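Local coordinates for carboxynorspermidine decarboxylase (Campylobacter jejuni subsp. jejuni 81116, PDB 3N29), which probably uses pyridoxal 5'-phosphate to decarboxylate carboxynorspermidine to the polyamine norspermidine, at residues A214-F219 with V233-G238; G198-A203 with Y267-E272; K71-L76 with E113-S118. All coordinates share one frame; numbering follows the deposited sequence.

Interaction 1 of 3, residues A214-F219 with V233-G238; sequences AVLKVF and VNFGGG. With PLP (pyridoxal-5'-phosphate), chain C.
Leu216 and Phe235 both hold CG opposite their own carbonyl carbon and beside the backbone N (chi1 -78° and -71°), and these torsions swing the two side-chain ends together at about a right angle. The evidence that the leucine lies over the ring and not at its edge is the position of CD2: it is 4.0 Å from the centroid of the Phe235 ring and 22° off the ring normal, a CH-pi contact displaced toward the rim, with Leu216 CD2 nearest to Phe235 CZ at 3.7 Å. The other methyl stays close as well, Leu216 CD1 being 4.0 Å from Phe235 CE2. One helical turn further on, Phe219 heads toward the strand and meets a valine coming from the opposite direction, Phe219 CE2 to Val233 CG1 at 4.0 Å. Val233 CG1 also sits in the plane of the Phe235 ring, at its edge. No hydrogen bond joins the segments, and all four touching residues are buried, so dispersion carries the contact. Phe258 of helix 248-262 meets the Phe235 ring edge to face, while the Phe201 ring meets those of Phe219 and Phe235. Beyond the strand the chain turns inward: Asn234 OD1 accepts from Gly236 N at 2.9 Å, an Asx turn, and Gly238 N donates to PLP O2P at 2.8 Å. The helix packs on the strand of the beta-alpha-beta unit 198-200, 209-223, 232-234, and the Gly236-Gly238 loop gives an amide to the phosphate, as in other PLP decarboxylases of this beta/alpha-barrel family.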
loop_
_atom_site.group_PDB
_atom_site.type_symbol
_atom_site.label_atom_id
_atom_site.label_comp_id
_atom_site.label_asym_id
_atom_site.label_seq_id
_atom_site.Cartn_x
_atom_site.Cartn_y
_atom_site.Cartn_z
ATOM N N ALA A 214 4.091 27.631 -17.933
ATOM C CA ALA A 214 4.631 28.328 -16.735
ATOM C C ALA A 214 5.923 27.681 -16.255
ATOM O O ALA A 214 6.867 28.393 -15.951
ATOM C CB ALA A 214 3.627 28.354 -15.604
ATOM N N VAL A 215 5.999 26.357 -16.245
ATOM C CA VAL A 215 7.254 25.653 -15.838
ATOM C C VAL A 215 8.385 25.879 -16.849
ATOM O O VAL A 215 9.533 26.151 -16.461
ATOM C CB VAL A 215 7.084 24.102 -15.544
ATOM C CG1 VAL A 215 8.450 23.479 -15.219
ATOM C CG2 VAL A 215 6.151 23.860 -14.324
ATOM N N LEU A 216 8.060 25.855 -18.145
ATOM C CA LEU A 216 9.102 26.063 -19.182
ATOM C C LEU A 216 9.667 27.432 -19.076
ATOM O O LEU A 216 10.880 27.637 -19.227
ATOM C CB LEU A 216 8.559 25.861 -20.609
ATOM C CG LEU A 216 8.430 24.380 -20.954
ATOM C CD1 LEU A 216 7.651 24.226 -22.285
ATOM C CD2 LEU A 216 9.753 23.676 -21.073
ATOM N N LYS A 217 8.800 28.402 -18.826
ATOM C CA LYS A 217 9.303 29.757 -18.623
ATOM C C LYS A 217 10.356 29.829 -17.512
ATOM O O LYS A 217 11.416 30.492 -17.701
ATOM C CB LYS A 217 8.173 30.745 -18.368
ATOM C CG LYS A 217 7.234 30.918 -19.577
ATOM C CD LYS A 217 6.275 32.115 -19.409
ATOM C CE LYS A 217 5.104 31.953 -20.355
ATOM N NZ LYS A 217 4.218 33.124 -20.554
ATOM N N VAL A 218 10.080 29.163 -16.375
ATOM C CA VAL A 218 11.008 29.156 -15.245
ATOM C C VAL A 218 12.268 28.324 -15.552
ATOM O O VAL A 218 13.393 28.710 -15.261
ATOM C CB VAL A 218 10.318 28.670 -13.954
ATOM C CG1 VAL A 218 11.349 28.646 -12.778
ATOM C CG2 VAL A 218 9.136 29.545 -13.638
ATOM N N PHE A 219 12.080 27.194 -16.191
ATOM C CA PHE A 219 13.214 26.368 -16.617
ATOM C C PHE A 219 14.175 27.097 -17.571
ATOM O O PHE A 219 15.414 27.003 -17.411
ATOM C CB PHE A 219 12.659 25.121 -17.263
ATOM C CG PHE A 219 13.708 24.182 -17.814
ATOM C CD1 PHE A 219 14.596 23.534 -16.977
ATOM C CD2 PHE A 219 13.765 23.917 -19.181
ATOM C CE1 PHE A 219 15.564 22.624 -17.501
ATOM C CE2 PHE A 219 14.708 23.012 -19.718
ATOM C CZ PHE A 219 15.622 22.373 -18.879
ATOM N N VAL A 233 16.016 17.199 -24.235
ATOM C CA VAL A 233 15.422 17.625 -23.013
ATOM C C VAL A 233 14.153 16.797 -22.785
ATOM O O VAL A 233 13.391 16.566 -23.720
ATOM C CB VAL A 233 15.115 19.134 -23.108
ATOM C CG1 VAL A 233 14.344 19.638 -21.851
ATOM C CG2 VAL A 233 16.409 19.935 -23.182
ATOM N N ASN A 234 13.918 16.373 -21.544
ATOM C CA ASN A 234 12.786 15.552 -21.149
ATOM C C ASN A 234 11.911 16.371 -20.185
ATOM O O ASN A 234 12.403 16.821 -19.128
ATOM C CB ASN A 234 13.349 14.307 -20.477
ATOM C CG ASN A 234 12.295 13.239 -20.213
ATOM O OD1 ASN A 234 11.198 13.539 -19.758
ATOM N ND2 ASN A 234 12.639 12.003 -20.464
ATOM N N PHE A 235 10.663 16.617 -20.564
ATOM C CA PHE A 235 9.760 17.517 -19.817
ATOM C C PHE A 235 8.943 16.720 -18.775
ATOM O O PHE A 235 7.945 17.207 -18.230
ATOM C CB PHE A 235 8.708 18.067 -20.763
ATOM C CG PHE A 235 9.220 19.062 -21.780
ATOM C CD1 PHE A 235 10.547 19.467 -21.798
ATOM C CD2 PHE A 235 8.311 19.641 -22.646
ATOM C CE1 PHE A 235 10.980 20.390 -22.719
ATOM C CE2 PHE A 235 8.743 20.589 -23.575
ATOM C CZ PHE A 235 10.081 20.955 -23.590
ATOM N N GLY A 236 9.332 15.492 -18.579
ATOM C CA GLY A 236 8.723 14.636 -17.537
ATOM C C GLY A 236 7.241 14.358 -17.771
ATOM O O GLY A 236 6.751 14.348 -18.922
ATOM N N GLY A 237 6.543 14.035 -16.687
ATOM C CA GLY A 237 5.179 13.616 -16.811
ATOM C C GLY A 237 4.268 14.627 -16.164
ATOM O O GLY A 237 4.648 15.779 -15.956
ATOM N N GLY A 238 3.069 14.178 -15.784
ATOM C CA GLY A 238 2.080 15.049 -15.210
ATOM C C GLY A 238 1.185 15.830 -16.138
ATOM O O GLY A 238 0.400 16.645 -15.679
HETATM N N1 PLP C . 8.512 11.064 -14.921
HETATM C C2 PLP C . 8.928 11.073 -13.620
HETATM C C2A PLP C . 10.374 11.350 -13.294
HETATM C C3 PLP C . 7.973 10.766 -12.602
HETATM O O3 PLP C . 8.375 10.752 -11.265
HETATM C C4 PLP C . 6.635 10.478 -12.934
HETATM C C4A PLP C . 5.647 10.112 -11.834
HETATM C C5 PLP C . 6.228 10.532 -14.276
HETATM C C6 PLP C . 7.205 10.830 -15.249
HETATM C C5A PLP C . 4.803 10.245 -14.691
HETATM O O4P PLP C . 3.887 11.059 -14.004
HETATM P P PLP C . 2.342 11.031 -14.316
HETATM O O1P PLP C . 1.902 9.585 -14.183
HETATM O O2P PLP C . 2.148 11.512 -15.775
HETATM O O3P PLP C . 1.678 11.981 -13.427
#

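Interaction 2 of 3, residues G198-A203 with Y267-E272; sequences GLHFHA and YLEPGE. With PLP (pyridoxal-5'-phosphate), chain C; NSD (N-(3-aminopropyl)propane-1,3-diamine), chain D.
The cofactor site at the C-terminal mouth of the beta/alpha barrel is built here, where His200, on strand 198-200, and Glu269, just past the end of strand 265-268, reach toward each other; the two strands are not neighbours. The direct link is a single His-carboxylate hydrogen bond, His200 NE2 to Glu269 OE1 at 2.9 Å, with an N-H...O angle of 163°. Glu269 OE1 lies close to the His200 ring plane, as expected for an imidazole N-H, but NE2 meets that oxygen from above the carboxylate, 48° out of its plane. Glu269 CG stands between the backbone N and the carbonyl carbon (chi1 48°), and the chain is extended beyond it, which brings OE1 up to the pyridine nitrogen at the ring's edge; Glu269 OE1 is 2.7 Å from PLP N1. That closeness is consistent with the role of the equivalent glutamate in related decarboxylases, which is thought to keep the pyridine nitrogen protonated. The other oxygen, OE2, is held by Thr96 and Asn234, so both oxygens of the carboxylate are engaged. His202 lies over a face of the cofactor, its ring centred above PLP C3, and His202 CE1 approaches PLP C4 to 3.5 Å; Gly237 N bonds to ND1 and fixes the imidazole's rotation. The phosphate is received by backbone amides, Gly271 N to PLP O2P at 3.0 Å and Glu272 N to PLP O1P at 2.9 Å. Norspermidine N1 donates to Glu272 OE1, though their 2.5 Å separation is very short and its exact value doubtful. Strand 232-234 runs between strands 198-200 and 265-268, while strand 71-75 flanks the latter and Phe201 turns outward onto helix 209-223.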
loop_
_atom_site.group_PDB
_atom_site.type_symbol
_atom_site.label_atom_id
_atom_site.label_comp_id
_atom_site.label_asym_id
_atom_site.label_seq_id
_atom_site.Cartn_x
_atom_site.Cartn_y
_atom_site.Cartn_z
ATOM N N GLY A 198 21.665 15.446 -21.976
ATOM C CA GLY A 198 20.318 15.900 -21.790
ATOM C C GLY A 198 20.024 16.505 -20.427
ATOM O O GLY A 198 20.709 16.243 -19.415
ATOM N N LEU A 199 18.961 17.282 -20.400
ATOM C CA LEU A 199 18.385 17.757 -19.142
ATOM C C LEU A 199 16.971 17.272 -18.986
ATOM O O LEU A 199 16.219 17.108 -20.003
ATOM C CB LEU A 199 18.428 19.275 -19.111
ATOM C CG LEU A 199 19.806 19.938 -19.065
ATOM C CD1 LEU A 199 19.617 21.438 -19.224
ATOM C CD2 LEU A 199 20.653 19.580 -17.747
ATOM N N HIS A 200 16.598 17.026 -17.734
ATOM C CA HIS A 200 15.324 16.436 -17.411
ATOM C C HIS A 200 14.645 17.251 -16.314
ATOM O O HIS A 200 15.305 17.667 -15.379
ATOM C CB HIS A 200 15.574 15.003 -16.924
ATOM C CG HIS A 200 14.350 14.288 -16.470
ATOM N ND1 HIS A 200 13.840 14.446 -15.199
ATOM C CD2 HIS A 200 13.588 13.342 -17.068
ATOM C CE1 HIS A 200 12.763 13.683 -15.063
ATOM N NE2 HIS A 200 12.599 12.976 -16.171
ATOM N N PHE A 201 13.362 17.534 -16.448
ATOM C CA PHE A 201 12.539 17.943 -15.299
ATOM C C PHE A 201 11.253 17.117 -15.189
ATOM O O PHE A 201 10.757 16.584 -16.189
ATOM C CB PHE A 201 12.255 19.453 -15.212
ATOM C CG PHE A 201 11.378 19.995 -16.303
ATOM C CD1 PHE A 201 9.984 19.945 -16.195
ATOM C CD2 PHE A 201 11.958 20.540 -17.446
ATOM C CE1 PHE A 201 9.169 20.388 -17.244
ATOM C CE2 PHE A 201 11.189 21.023 -18.508
ATOM C CZ PHE A 201 9.779 20.960 -18.412
ATOM N N HIS A 202 10.723 17.059 -13.966
ATOM C CA HIS A 202 9.382 16.581 -13.712
ATOM C C HIS A 202 8.795 17.398 -12.589
ATOM O O HIS A 202 9.251 17.356 -11.439
ATOM C CB HIS A 202 9.330 15.040 -13.485
ATOM C CG HIS A 202 7.991 14.535 -13.039
ATOM N ND1 HIS A 202 6.961 14.266 -13.913
ATOM C CD2 HIS A 202 7.516 14.240 -11.795
ATOM C CE1 HIS A 202 5.907 13.844 -13.232
ATOM N NE2 HIS A 202 6.219 13.815 -11.939
ATOM N N ALA A 203 7.790 18.174 -12.943
ATOM C CA ALA A 203 7.323 19.269 -12.137
ATOM C C ALA A 203 5.799 19.372 -12.075
ATOM O O ALA A 203 5.286 20.347 -11.535
ATOM C CB ALA A 203 7.927 20.586 -12.689
ATOM N N TYR A 267 11.470 14.981 -25.124
ATOM C CA TYR A 267 10.808 13.765 -24.654
ATOM C C TYR A 267 9.714 14.123 -23.685
ATOM O O TYR A 267 9.844 15.081 -22.880
ATOM C CB TYR A 267 11.816 12.845 -23.951
ATOM C CG TYR A 267 12.769 12.214 -24.892
ATOM C CD1 TYR A 267 12.518 10.946 -25.401
ATOM C CD2 TYR A 267 13.916 12.889 -25.315
ATOM C CE1 TYR A 267 13.371 10.342 -26.265
ATOM C CE2 TYR A 267 14.777 12.297 -26.234
ATOM C CZ TYR A 267 14.487 11.029 -26.699
ATOM O OH TYR A 267 15.301 10.386 -27.586
ATOM N N LEU A 268 8.593 13.392 -23.752
ATOM C CA LEU A 268 7.527 13.532 -22.739
ATOM C C LEU A 268 7.313 12.164 -22.102
ATOM O O LEU A 268 7.472 11.153 -22.783
ATOM C CB LEU A 268 6.221 14.018 -23.332
ATOM C CG LEU A 268 6.097 15.341 -24.094
ATOM C CD1 LEU A 268 4.773 15.438 -24.777
ATOM C CD2 LEU A 268 6.248 16.553 -23.185
ATOM N N GLU A 269 6.918 12.113 -20.830
ATOM C CA GLU A 269 6.860 10.827 -20.204
ATOM C C GLU A 269 5.646 10.764 -19.292
ATOM O O GLU A 269 5.768 10.579 -18.041
ATOM C CB GLU A 269 8.202 10.424 -19.581
ATOM C CG GLU A 269 8.819 11.440 -18.755
ATOM C CD GLU A 269 10.157 11.032 -18.051
ATOM O OE1 GLU A 269 10.261 11.436 -16.899
ATOM O OE2 GLU A 269 11.025 10.290 -18.609
ATOM N N PRO A 270 4.466 10.804 -19.912
ATOM C CA PRO A 270 3.251 10.590 -19.186
ATOM C C PRO A 270 3.096 9.156 -18.652
ATOM O O PRO A 270 3.502 8.179 -19.310
ATOM C CB PRO A 270 2.219 10.828 -20.238
ATOM C CG PRO A 270 2.808 10.383 -21.467
ATOM C CD PRO A 270 4.184 10.927 -21.356
ATOM N N GLY A 271 2.524 9.061 -17.464
ATOM C CA GLY A 271 2.043 7.776 -16.956
ATOM C C GLY A 271 0.498 7.745 -16.886
ATOM O O GLY A 271 -0.190 7.014 -17.633
ATOM N N GLU A 272 -0.030 8.565 -16.026
ATOM C CA GLU A 272 -1.471 8.630 -15.816
ATOM C C GLU A 272 -2.259 8.872 -17.094
ATOM O O GLU A 272 -3.254 8.214 -17.313
ATOM C CB GLU A 272 -1.800 9.675 -14.779
ATOM C CG GLU A 272 -3.255 9.880 -14.554
ATOM C CD GLU A 272 -3.535 10.742 -13.341
ATOM O OE1 GLU A 272 -2.628 11.121 -12.576
ATOM O OE2 GLU A 272 -4.667 11.110 -13.218
HETATM N N1 PLP C . 8.512 11.064 -14.921
HETATM C C2 PLP C . 8.928 11.073 -13.620
HETATM C C2A PLP C . 10.374 11.350 -13.294
HETATM C C3 PLP C . 7.973 10.766 -12.602
HETATM O O3 PLP C . 8.375 10.752 -11.265
HETATM C C4 PLP C . 6.635 10.478 -12.934
HETATM C C4A PLP C . 5.647 10.112 -11.834
HETATM C C5 PLP C . 6.228 10.532 -14.276
HETATM C C6 PLP C . 7.205 10.830 -15.249
HETATM C C5A PLP C . 4.803 10.245 -14.691
HETATM O O4P PLP C . 3.887 11.059 -14.004
HETATM P P PLP C . 2.342 11.031 -14.316
HETATM O O1P PLP C . 1.902 9.585 -14.183
HETATM O O2P PLP C . 2.148 11.512 -15.775
HETATM O O3P PLP C . 1.678 11.981 -13.427
HETATM C C1 NSD D . 0.543 10.930 -10.686
HETATM N N1 NSD D . -0.366 11.631 -11.547
HETATM C C2 NSD D . 1.127 11.798 -9.623
HETATM N N2 NSD D . 2.392 10.358 -8.196
HETATM C C3 NSD D . 2.405 11.274 -9.074
HETATM N N3 NSD D . -0.181 7.222 -6.538
HETATM C C4 NSD D . 1.367 9.816 -7.687
HETATM C C5 NSD D . 1.643 8.735 -6.679
HETATM C C6 NSD D . 0.400 8.364 -5.910
#

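Interaction 3 of 3, residues K71-L76 with E113-S118; sequences KVLLAL and EIHTYS. With PLP (pyridoxal-5'-phosphate), chain C.
Leu73 presses a methyl onto His115 inside the parallel beta/alpha barrel, with strand 94-97 running between their two strands. The approach is plainly facial: Leu73 CD1 is 3.6 Å from the centroid of the His115 ring and only 10° off its normal, a well-centred CH-pi contact. Beside it, Lys71 and Glu113 form a salt bridge. Their recorded separation, Lys71 NZ to Glu113 OE1 at 2.4 Å, is shorter than such pairs normally allow, so its exact value is doubtful. Lys71 bends at chi3 (82°), turning NZ toward the carboxylate, and the two side chains cross at about a right angle; Tyr267 OH bonds to NZ as well. The segment axes are 8.7 Å apart. One step outward, the rings of Tyr267 and His135 meet that of His115 at steep tilts, and Thr96 touches both Leu73 and His115. At the far end of strand 71-75, Ala75 CB reaches PLP C5A at 3.3 Å, so the same strand runs from this interior packing to the cofactor. Glu113 also fixes the histidine's rotation: His115 NE2 donates to Glu113 OE2 at 3.0 Å, on the anti side of the carboxylate.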
loop_
_atom_site.group_PDB
_atom_site.type_symbol
_atom_site.label_atom_id
_atom_site.label_comp_id
_atom_site.label_asym_id
_atom_site.label_seq_id
_atom_site.Cartn_x
_atom_site.Cartn_y
_atom_site.Cartn_z
ATOM N N LYS A 71 9.220 12.904 -28.629
ATOM C CA LYS A 71 9.116 11.444 -28.511
ATOM C C LYS A 71 8.384 11.113 -27.179
ATOM O O LYS A 71 8.784 11.609 -26.135
ATOM C CB LYS A 71 10.496 10.848 -28.526
ATOM C CG LYS A 71 11.179 10.851 -29.913
ATOM C CD LYS A 71 12.610 10.445 -29.851
ATOM C CE LYS A 71 12.840 8.974 -29.821
ATOM N NZ LYS A 71 14.247 8.459 -29.514
ATOM N N VAL A 72 7.313 10.327 -27.233
ATOM C CA VAL A 72 6.491 10.106 -26.031
ATOM C C VAL A 72 6.824 8.754 -25.426
ATOM O O VAL A 72 6.926 7.706 -26.135
ATOM C CB VAL A 72 4.994 10.318 -26.340
ATOM C CG1 VAL A 72 4.075 10.200 -25.092
ATOM C CG2 VAL A 72 4.786 11.581 -26.968
ATOM N N LEU A 73 7.035 8.732 -24.112
ATOM C CA LEU A 73 7.346 7.532 -23.364
ATOM C C LEU A 73 6.257 7.224 -22.324
ATOM O O LEU A 73 5.609 8.142 -21.840
ATOM C CB LEU A 73 8.684 7.665 -22.611
ATOM C CG LEU A 73 9.915 8.147 -23.425
ATOM C CD1 LEU A 73 11.079 8.572 -22.533
ATOM C CD2 LEU A 73 10.415 7.062 -24.338
ATOM N N LEU A 74 6.073 5.939 -22.018
ATOM C CA LEU A 74 5.153 5.533 -20.937
ATOM C C LEU A 74 5.991 5.588 -19.652
ATOM O O LEU A 74 6.960 4.844 -19.511
ATOM C CB LEU A 74 4.662 4.105 -21.141
ATOM C CG LEU A 74 4.028 3.343 -19.914
ATOM C CD1 LEU A 74 2.849 4.156 -19.461
ATOM C CD2 LEU A 74 3.712 1.834 -20.323
ATOM N N ALA A 75 5.558 6.388 -18.683
ATOM C CA ALA A 75 6.148 6.325 -17.314
ATOM C C ALA A 75 5.516 5.142 -16.519
ATOM O O ALA A 75 4.366 5.196 -16.165
ATOM C CB ALA A 75 5.862 7.672 -16.545
ATOM N N LEU A 76 6.276 4.071 -16.329
ATOM C CA LEU A 76 5.784 2.808 -15.711
ATOM C C LEU A 76 5.294 2.956 -14.229
ATOM O O LEU A 76 4.491 2.107 -13.796
ATOM C CB LEU A 76 6.862 1.732 -15.743
ATOM C CG LEU A 76 7.044 1.102 -17.185
ATOM C CD1 LEU A 76 8.341 0.270 -17.185
ATOM C CD2 LEU A 76 5.875 0.211 -17.615
ATOM N N GLU A 113 12.629 1.808 -26.476
ATOM C CA GLU A 113 13.576 2.650 -25.750
ATOM C C GLU A 113 13.344 2.590 -24.228
ATOM O O GLU A 113 12.264 2.430 -23.777
ATOM C CB GLU A 113 13.438 4.093 -26.155
ATOM C CG GLU A 113 13.736 4.377 -27.575
ATOM C CD GLU A 113 14.026 5.835 -27.868
ATOM O OE1 GLU A 113 14.371 6.132 -28.989
ATOM O OE2 GLU A 113 13.876 6.693 -27.016
ATOM N N ILE A 114 14.423 2.614 -23.484
ATOM C CA ILE A 114 14.381 2.562 -22.047
ATOM C C ILE A 114 15.131 3.752 -21.465
ATOM O O ILE A 114 16.273 3.914 -21.739
ATOM C CB ILE A 114 15.013 1.281 -21.542
ATOM C CG1 ILE A 114 14.232 0.061 -21.998
ATOM C CG2 ILE A 114 15.159 1.321 -20.076
ATOM C CD1 ILE A 114 14.787 -1.158 -21.538
ATOM N N HIS A 115 14.446 4.544 -20.669
ATOM C CA HIS A 115 14.985 5.718 -20.032
ATOM C C HIS A 115 14.850 5.574 -18.521
ATOM O O HIS A 115 13.773 5.543 -18.004
ATOM C CB HIS A 115 14.214 6.932 -20.477
ATOM C CG HIS A 115 14.310 7.204 -21.938
ATOM N ND1 HIS A 115 14.817 8.369 -22.443
ATOM C CD2 HIS A 115 13.985 6.451 -23.005
ATOM C CE1 HIS A 115 14.792 8.327 -23.755
ATOM N NE2 HIS A 115 14.284 7.178 -24.121
ATOM N N THR A 116 15.966 5.592 -17.843
ATOM C CA THR A 116 16.018 5.353 -16.412
ATOM C C THR A 116 16.497 6.564 -15.612
ATOM O O THR A 116 17.462 7.200 -15.952
ATOM C CB THR A 116 16.889 4.152 -16.111
ATOM O OG1 THR A 116 16.535 3.068 -16.954
ATOM C CG2 THR A 116 16.768 3.751 -14.690
ATOM N N TYR A 117 15.786 6.861 -14.542
ATOM C CA TYR A 117 16.079 7.967 -13.681
ATOM C C TYR A 117 15.851 7.413 -12.292
ATOM O O TYR A 117 14.818 6.763 -12.042
ATOM C CB TYR A 117 15.083 9.147 -13.871
ATOM C CG TYR A 117 15.084 9.986 -12.628
ATOM C CD1 TYR A 117 16.198 10.785 -12.298
ATOM C CD2 TYR A 117 14.017 9.910 -11.717
ATOM C CE1 TYR A 117 16.226 11.532 -11.115
ATOM C CE2 TYR A 117 14.047 10.616 -10.498
ATOM C CZ TYR A 117 15.156 11.410 -10.189
ATOM O OH TYR A 117 15.128 12.087 -8.995
ATOM N N SER A 118 16.748 7.715 -11.381
ATOM C CA SER A 118 16.522 7.361 -9.984
ATOM C C SER A 118 17.121 8.414 -9.087
ATOM O O SER A 118 18.173 8.914 -9.390
ATOM C CB SER A 118 17.192 6.068 -9.670
ATOM O OG SER A 118 17.084 5.816 -8.311
HETATM N N1 PLP C . 8.512 11.064 -14.921
HETATM C C2 PLP C . 8.928 11.073 -13.620
HETATM C C2A PLP C . 10.374 11.350 -13.294
HETATM C C3 PLP C . 7.973 10.766 -12.602
HETATM O O3 PLP C . 8.375 10.752 -11.265
HETATM C C4 PLP C . 6.635 10.478 -12.934
HETATM C C4A PLP C . 5.647 10.112 -11.834
HETATM C C5 PLP C . 6.228 10.532 -14.276
HETATM C C6 PLP C . 7.205 10.830 -15.249
HETATM C C5A PLP C . 4.803 10.245 -14.691
HETATM O O4P PLP C . 3.887 11.059 -14.004
HETATM P P PLP C . 2.342 11.031 -14.316
HETATM O O1P PLP C . 1.902 9.585 -14.183
HETATM O O2P PLP C . 2.148 11.512 -15.775
HETATM O O3P PLP C . 1.678 11.981 -13.427
#

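All three contacts belong to one closed barrel of eight parallel strands and each touches the same PLP. Along the chain interaction 3 comes first and closes before the other two open; interaction 1 is then nested within the loop that interaction 2 closes. The centre of interaction 2 lies about 8 Å from the centres of both others, which are themselves about 16 Å apart, so it is the middle member. Strand 265-268 pairs with 232-234 of interaction 1 and, as the eighth strand, closes the barrel by pairing with the first, 71-75 of interaction 3. Helix packing outside, cofactor site at the mouth and interior packing below are thereby joined through shared strands.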